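Local coordinates for hypothetical NUDIX hydrolase (Listeria monocytogenes, PDB 3SON), which is a putative Nudix hydrolase of unestablished substrate, probably hydrolysing a diphosphate linkage with the help of divalent metal ions, at residues F6-P12 / F35-G40; F22-T28 / E109-W115. One frame throughout, in Å; residues are numbered along the deposited sequence.

Contact 1: residues F6-P12 / F35-G40. With CA (calcium ion), chain C.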
loop_
_atom_site.group_PDB
_atom_site.type_symbol
_atom_site.label_atom_id
_atom_site.label_comp_id
_atom_site.label_asym_id
_atom_site.label_seq_id
_atom_site.Cartn_x
_atom_site.Cartn_y
_atom_site.Cartn_z
ATOM N N PHE A 6 -8.029 -12.534 0.624
ATOM C CA PHE A 6 -7.908 -11.112 0.368
ATOM C C PHE A 6 -8.565 -10.405 1.492
ATOM O O PHE A 6 -9.326 -11.015 2.234
ATOM C CB PHE A 6 -8.618 -10.737 -0.947
ATOM C CG PHE A 6 -10.137 -11.029 -0.946
ATOM C CD1 PHE A 6 -11.041 -10.100 -0.422
ATOM C CD2 PHE A 6 -10.629 -12.188 -1.494
ATOM C CE1 PHE A 6 -12.415 -10.329 -0.427
ATOM C CE2 PHE A 6 -12.009 -12.454 -1.517
ATOM C CZ PHE A 6 -12.899 -11.525 -0.963
ATOM N N GLN A 7 -8.374 -9.084 1.541
ATOM C CA GLN A 7 -8.933 -8.208 2.522
ATOM C C GLN A 7 -9.706 -7.074 1.854
ATOM O O GLN A 7 -9.463 -6.733 0.686
ATOM C CB GLN A 7 -7.811 -7.538 3.312
ATOM C CG GLN A 7 -7.160 -8.428 4.356
ATOM C CD GLN A 7 -7.994 -8.555 5.587
ATOM O OE1 GLN A 7 -8.403 -7.561 6.205
ATOM N NE2 GLN A 7 -8.298 -9.757 5.933
ATOM N N VAL A 8 -10.664 -6.547 2.562
ATOM C CA VAL A 8 -11.315 -5.363 2.116
ATOM C C VAL A 8 -11.157 -4.229 3.125
ATOM O O VAL A 8 -10.940 -4.465 4.364
ATOM C CB VAL A 8 -12.803 -5.596 1.695
ATOM C CG1 VAL A 8 -12.976 -6.776 0.679
ATOM C CG2 VAL A 8 -13.697 -5.866 2.930
ATOM N N LEU A 9 -11.169 -3.009 2.595
ATOM C CA LEU A 9 -11.202 -1.795 3.388
ATOM C C LEU A 9 -12.435 -1.029 2.919
ATOM O O LEU A 9 -12.744 -0.991 1.719
ATOM C CB LEU A 9 -9.932 -0.955 3.217
ATOM C CG LEU A 9 -9.777 0.295 4.091
ATOM C CD1 LEU A 9 -9.107 -0.079 5.403
ATOM C CD2 LEU A 9 -8.956 1.344 3.346
ATOM N N VAL A 10 -13.171 -0.474 3.864
ATOM C CA VAL A 10 -14.373 0.327 3.532
ATOM C C VAL A 10 -14.426 1.640 4.321
ATOM O O VAL A 10 -14.365 1.623 5.554
ATOM C CB VAL A 10 -15.660 -0.446 3.813
ATOM C CG1 VAL A 10 -16.846 0.344 3.353
ATOM C CG2 VAL A 10 -15.646 -1.824 3.160
ATOM N N ILE A 11 -14.475 2.772 3.596
ATOM C CA ILE A 11 -14.421 4.100 4.186
ATOM C C ILE A 11 -15.834 4.659 4.208
ATOM O O ILE A 11 -16.410 4.914 3.160
ATOM C CB ILE A 11 -13.532 5.053 3.360
ATOM C CG1 ILE A 11 -12.101 4.505 3.260
ATOM C CG2 ILE A 11 -13.507 6.507 3.937
ATOM C CD1 ILE A 11 -11.208 5.314 2.345
ATOM N N PRO A 12 -16.416 4.841 5.398
ATOM C CA PRO A 12 -17.749 5.514 5.434
ATOM C C PRO A 12 -17.594 7.011 5.188
ATOM O O PRO A 12 -16.554 7.595 5.549
ATOM C CB PRO A 12 -18.193 5.304 6.893
ATOM C CG PRO A 12 -17.219 4.346 7.475
ATOM C CD PRO A 12 -15.929 4.584 6.756
ATOM N N PHE A 35 -10.508 2.156 9.499
ATOM C CA PHE A 35 -11.726 2.003 8.729
ATOM C C PHE A 35 -12.326 0.597 8.915
ATOM O O PHE A 35 -11.830 -0.170 9.743
ATOM C CB PHE A 35 -11.460 2.315 7.246
ATOM C CG PHE A 35 -11.044 3.754 6.978
ATOM C CD1 PHE A 35 -11.829 4.799 7.364
ATOM C CD2 PHE A 35 -9.895 4.049 6.201
ATOM C CE1 PHE A 35 -11.458 6.129 7.056
ATOM C CE2 PHE A 35 -9.487 5.355 5.940
ATOM C CZ PHE A 35 -10.271 6.404 6.363
ATOM N N VAL A 36 -13.471 0.356 8.278
ATOM C CA VAL A 36 -14.087 -0.946 8.231
ATOM C C VAL A 36 -13.091 -1.875 7.531
ATOM O O VAL A 36 -12.514 -1.528 6.505
ATOM C CB VAL A 36 -15.449 -0.895 7.500
ATOM C CG1 VAL A 36 -15.987 -2.292 7.133
ATOM C CG2 VAL A 36 -16.466 -0.151 8.286
ATOM N N ALA A 37 -12.835 -3.056 8.093
ATOM C CA ALA A 37 -11.835 -3.965 7.468
ATOM C C ALA A 37 -12.227 -5.401 7.721
ATOM O O ALA A 37 -12.772 -5.726 8.800
ATOM C CB ALA A 37 -10.429 -3.707 8.029
ATOM N N GLY A 38 -11.923 -6.280 6.789
ATOM C CA GLY A 38 -12.182 -7.686 7.016
ATOM C C GLY A 38 -11.704 -8.544 5.892
ATOM O O GLY A 38 -11.518 -8.065 4.790
ATOM N N GLY A 39 -11.697 -9.845 6.092
ATOM C CA GLY A 39 -11.239 -10.738 5.070
ATOM C C GLY A 39 -12.356 -11.497 4.352
ATOM O O GLY A 39 -13.474 -11.674 4.881
ATOM N N GLY A 40 -12.043 -11.932 3.130
ATOM C CA GLY A 40 -12.932 -12.735 2.359
ATOM C C GLY A 40 -13.191 -14.025 3.043
ATOM O O GLY A 40 -12.267 -14.627 3.629
HETATM CA CA CA C . -14.169 -6.822 10.287
HETATM O O HOH W 1 -15.444 -8.405 10.982
HETATM O O HOH W 2 -11.755 -7.881 10.703
#

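Contact 2: residues F22-T28 / E109-W115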
loop_
_atom_site.group_PDB
_atom_site.type_symbol
_atom_site.label_atom_id
_atom_site.label_comp_id
_atom_site.label_asym_id
_atom_site.label_seq_id
_atom_site.Cartn_x
_atom_site.Cartn_y
_atom_site.Cartn_z
ATOM N N PHE A 22 -15.750 12.083 7.002
ATOM C CA PHE A 22 -15.298 10.727 6.854
ATOM C C PHE A 22 -15.340 10.059 8.229
ATOM O O PHE A 22 -15.034 10.682 9.271
ATOM C CB PHE A 22 -13.880 10.731 6.277
ATOM C CG PHE A 22 -13.788 11.418 4.945
ATOM C CD1 PHE A 22 -14.142 10.718 3.810
ATOM C CD2 PHE A 22 -13.451 12.745 4.835
ATOM C CE1 PHE A 22 -14.146 11.318 2.581
ATOM C CE2 PHE A 22 -13.394 13.357 3.593
ATOM C CZ PHE A 22 -13.791 12.653 2.476
ATOM N N GLY A 23 -15.775 8.822 8.213
ATOM C CA GLY A 23 -16.028 8.077 9.397
ATOM C C GLY A 23 -14.818 7.206 9.798
ATOM O O GLY A 23 -14.342 6.386 9.030
ATOM N N VAL A 24 -14.231 7.508 10.950
ATOM C CA VAL A 24 -13.129 6.686 11.446
ATOM C C VAL A 24 -13.551 6.038 12.743
ATOM O O VAL A 24 -14.299 6.618 13.517
ATOM C CB VAL A 24 -11.844 7.485 11.682
ATOM C CG1 VAL A 24 -11.406 8.173 10.400
ATOM C CG2 VAL A 24 -12.045 8.591 12.727
ATOM N N LEU A 25 -12.985 4.857 12.999
ATOM C CA LEU A 25 -13.379 4.002 14.138
ATOM C C LEU A 25 -12.246 3.840 15.079
ATOM O O LEU A 25 -11.146 3.542 14.649
ATOM C CB LEU A 25 -13.809 2.626 13.628
ATOM C CG LEU A 25 -15.022 2.564 12.666
ATOM C CD1 LEU A 25 -15.115 1.205 11.960
ATOM C CD2 LEU A 25 -16.328 2.787 13.409
ATOM N N HIS A 26 -12.520 4.048 16.365
ATOM C CA HIS A 26 -11.527 3.878 17.345
ATOM C C HIS A 26 -11.709 2.517 17.949
ATOM O O HIS A 26 -12.830 2.098 18.238
ATOM C CB HIS A 26 -11.661 4.935 18.376
ATOM C CG HIS A 26 -10.538 4.926 19.346
ATOM N ND1 HIS A 26 -10.644 4.318 20.561
ATOM C CD2 HIS A 26 -9.280 5.497 19.288
ATOM C CE1 HIS A 26 -9.461 4.438 21.210
ATOM N NE2 HIS A 26 -8.632 5.179 20.448
ATOM N N ARG A 27 -10.606 1.775 18.080
ATOM C CA ARG A 27 -10.692 0.441 18.646
ATOM C C ARG A 27 -10.934 0.387 20.187
ATOM O O ARG A 27 -10.474 1.250 20.985
ATOM C CB ARG A 27 -9.433 -0.354 18.338
ATOM C CG ARG A 27 -9.333 -0.744 16.859
ATOM C CD ARG A 27 -8.237 -1.802 16.702
ATOM N NE ARG A 27 -8.539 -3.091 17.364
ATOM C CZ ARG A 27 -9.270 -4.034 16.806
ATOM N NH1 ARG A 27 -9.850 -3.823 15.619
ATOM N NH2 ARG A 27 -9.487 -5.191 17.444
ATOM N N THR A 28 -11.700 -0.605 20.603
ATOM C CA THR A 28 -11.911 -0.816 22.054
ATOM C C THR A 28 -10.643 -1.198 22.783
ATOM O O THR A 28 -10.392 -0.699 23.926
ATOM C CB THR A 28 -13.044 -1.850 22.316
ATOM O OG1 THR A 28 -14.253 -1.338 21.742
ATOM C CG2 THR A 28 -13.220 -2.126 23.855
ATOM N N GLU A 109 -15.947 -4.328 18.975
ATOM C CA GLU A 109 -14.565 -4.112 18.539
ATOM C C GLU A 109 -14.157 -2.625 18.599
ATOM O O GLU A 109 -12.982 -2.351 18.680
ATOM C CB GLU A 109 -14.395 -4.603 17.087
ATOM C CG GLU A 109 -12.935 -4.857 16.727
ATOM C CD GLU A 109 -12.768 -5.685 15.457
ATOM O OE1 GLU A 109 -13.215 -6.855 15.441
ATOM O OE2 GLU A 109 -12.176 -5.166 14.486
ATOM N N HIS A 110 -15.145 -1.720 18.590
ATOM C CA HIS A 110 -14.951 -0.279 18.523
ATOM C C HIS A 110 -15.607 0.519 19.616
ATOM O O HIS A 110 -16.690 0.153 20.140
ATOM C CB HIS A 110 -15.422 0.255 17.124
ATOM C CG HIS A 110 -14.662 -0.365 15.983
ATOM N ND1 HIS A 110 -15.259 -1.168 15.101
ATOM C CD2 HIS A 110 -13.338 -0.333 15.632
ATOM C CE1 HIS A 110 -14.360 -1.639 14.251
ATOM N NE2 HIS A 110 -13.191 -1.138 14.569
ATOM N N SER A 111 -14.971 1.644 19.970
ATOM C CA SER A 111 -15.435 2.531 21.051
ATOM C C SER A 111 -16.062 3.833 20.576
ATOM O O SER A 111 -16.685 4.517 21.349
ATOM C CB SER A 111 -14.288 2.893 21.991
ATOM O OG SER A 111 -13.261 3.648 21.375
ATOM N N GLU A 112 -15.887 4.133 19.324
ATOM C CA GLU A 112 -16.342 5.392 18.792
ATOM C C GLU A 112 -16.276 5.333 17.267
ATOM O O GLU A 112 -15.320 4.815 16.704
ATOM C CB GLU A 112 -15.476 6.560 19.375
ATOM C CG GLU A 112 -15.672 7.904 18.662
ATOM C CD GLU A 112 -14.953 9.043 19.278
ATOM O OE1 GLU A 112 -14.292 8.874 20.333
ATOM O OE2 GLU A 112 -15.091 10.182 18.750
ATOM N N LEU A 113 -17.308 5.913 16.618
ATOM C CA LEU A 113 -17.248 6.328 15.218
ATOM C C LEU A 113 -17.157 7.874 15.301
ATOM O O LEU A 113 -17.985 8.492 16.001
ATOM C CB LEU A 113 -18.524 5.993 14.482
ATOM C CG LEU A 113 -18.716 6.460 12.997
ATOM C CD1 LEU A 113 -17.711 5.815 12.084
ATOM C CD2 LEU A 113 -20.137 6.302 12.447
ATOM N N ARG A 114 -16.136 8.458 14.680
ATOM C CA ARG A 114 -16.004 9.885 14.597
ATOM C C ARG A 114 -16.050 10.356 13.141
ATOM O O ARG A 114 -15.359 9.822 12.265
ATOM C CB ARG A 114 -14.692 10.301 15.288
ATOM C CG ARG A 114 -14.577 11.805 15.534
ATOM C CD ARG A 114 -13.153 12.116 15.983
ATOM N NE ARG A 114 -12.956 11.814 17.404
ATOM C CZ ARG A 114 -11.833 12.029 18.093
ATOM N NH1 ARG A 114 -10.762 12.581 17.534
ATOM N NH2 ARG A 114 -11.782 11.727 19.393
ATOM N N TRP A 115 -16.898 11.348 12.907
ATOM C CA TRP A 115 -17.093 11.969 11.598
ATOM C C TRP A 115 -16.198 13.192 11.564
ATOM O O TRP A 115 -16.354 14.132 12.388
ATOM C CB TRP A 115 -18.550 12.400 11.468
ATOM C CG TRP A 115 -19.462 11.268 11.285
ATOM C CD1 TRP A 115 -20.422 10.808 12.147
ATOM C CD2 TRP A 115 -19.499 10.373 10.157
ATOM N NE1 TRP A 115 -21.048 9.690 11.638
ATOM C CE2 TRP A 115 -20.515 9.382 10.442
ATOM C CE3 TRP A 115 -18.777 10.270 8.973
ATOM C CZ2 TRP A 115 -20.806 8.338 9.565
ATOM C CZ3 TRP A 115 -19.054 9.197 8.127
ATOM C CH2 TRP A 115 -20.083 8.289 8.392
#

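Contact 1: residues F6-P12 / F35-G40
Val8 and Gly38 form one of the two hydrogen-bonded pairs in this antiparallel pairing, which lies in the central sheet of the Nudix fold, where strand 33-39 leads into the Nudix box. Val8 N donates to Gly38 O at 2.8 Å, almost straight along the C=O axis, and Gly38 N returns a longer bond to Val8 O. Val10 and Val36 repeat the pattern, with Val36 N to Val10 O weak, and their side chains lie side by side, CB to CB 3.7 Å. Between these pairs Ala37 faces Leu9 without hydrogen bonds, so its carbonyl is turned off this ladder and Ala37 O binds the calcium ion at 2.3 Å; two waters, Glu53 and Glu57 complete the recorded ligands. At one end Ile11 CG1 sits over the centre of the Phe35 ring, 3.7 Å from its centroid. At the other, Phe6 has CG between its backbone N and carbonyl carbon (chi1 61°), which swings the ring over Gly40 CA, a CH-pi contact of 3.9 Å to the centroid. Further out, helix 46-58 packs on Phe6, Val10 and Val36, while helix 128-142 packs on Leu9 and Ile11. Gln7, bent at chi2 (-78°), folds its amide back over the glycines, bringing NE2 to 3.2 Å from Gly39 CA.

Contact 2: residues F22-T28 / E109-W115
Leu25 and Leu113 meet on the tightly packed face of this antiparallel strand pair, Leu25 CD2 lying 3.6 Å from Leu113 CD1. Next to them the His110 imidazole is sandwiched: Leu25 CB covers one face (3.9 Å to the ring centroid) and Glu109 CB the opposite one. Its NE2 is hydrogen-bonded to Gln34 OE1, which helps to set the turn of the ring. Gly23 has no side chain, and the Trp115 indole moves into that place, CZ3 reaching 3.3 Å from Gly23 N. Val24 and Arg114 form a regular hydrogen-bonded pair, both backbone bonds close to linear.

Towards Thr28 the packing gives way to polar, more exposed contacts. A beta bulge puts Ser111 and Glu112 opposite His26: Ser111 N donates to His26 O, and His26 N to Glu112 O. With CG anti to its own N (chi1 -172°), His26 also donates from ND1 to Ser111 OG at 2.8 Å, close to the ring plane. Arg27 NH1 forms a salt bridge with Glu109 OE2 at 2.9 Å, from above the carboxylate plane, and also hydrogen-bonds Gln34 OE1, the same atom that His110 uses. On the outer strand Arg114 NE meets Glu112 OE2 at 3.0 Å, again from above the carboxylate, a one-bond salt bridge through NE with Glu112 OE2 close to the guanidinium plane.

Strand 33-39 lies beside strand 20-27, its Trp33 touching Val24, Glu112 and Arg114; Phe22 reaches helix 128-142, and Trp115 packs on Pro12 and Ile14 of strand 7-15.

The two contacts belong to one mixed sheet, their centres about 14 Å apart. Along the chain their segments alternate, 6-12, 22-28, 35-40, 109-115, so the two pairings interlock. Strand 20-27 is the common neighbour: it pairs with strand 7-15, strand 33-39 and strand 110-116. Contact 1 meets contact 2 directly where Pro12 O probably accepts a hydrogen bond from Gly23 N, and where Phe35 CE1 packs 3.9 Å from Val24 CG1. Contact 1 is the deeper one and carries a calcium ligand; contact 2 extends the sheet outward, yet its Glu109 side chain lies about 5 Å from the same calcium ion, so both border the probable catalytic region.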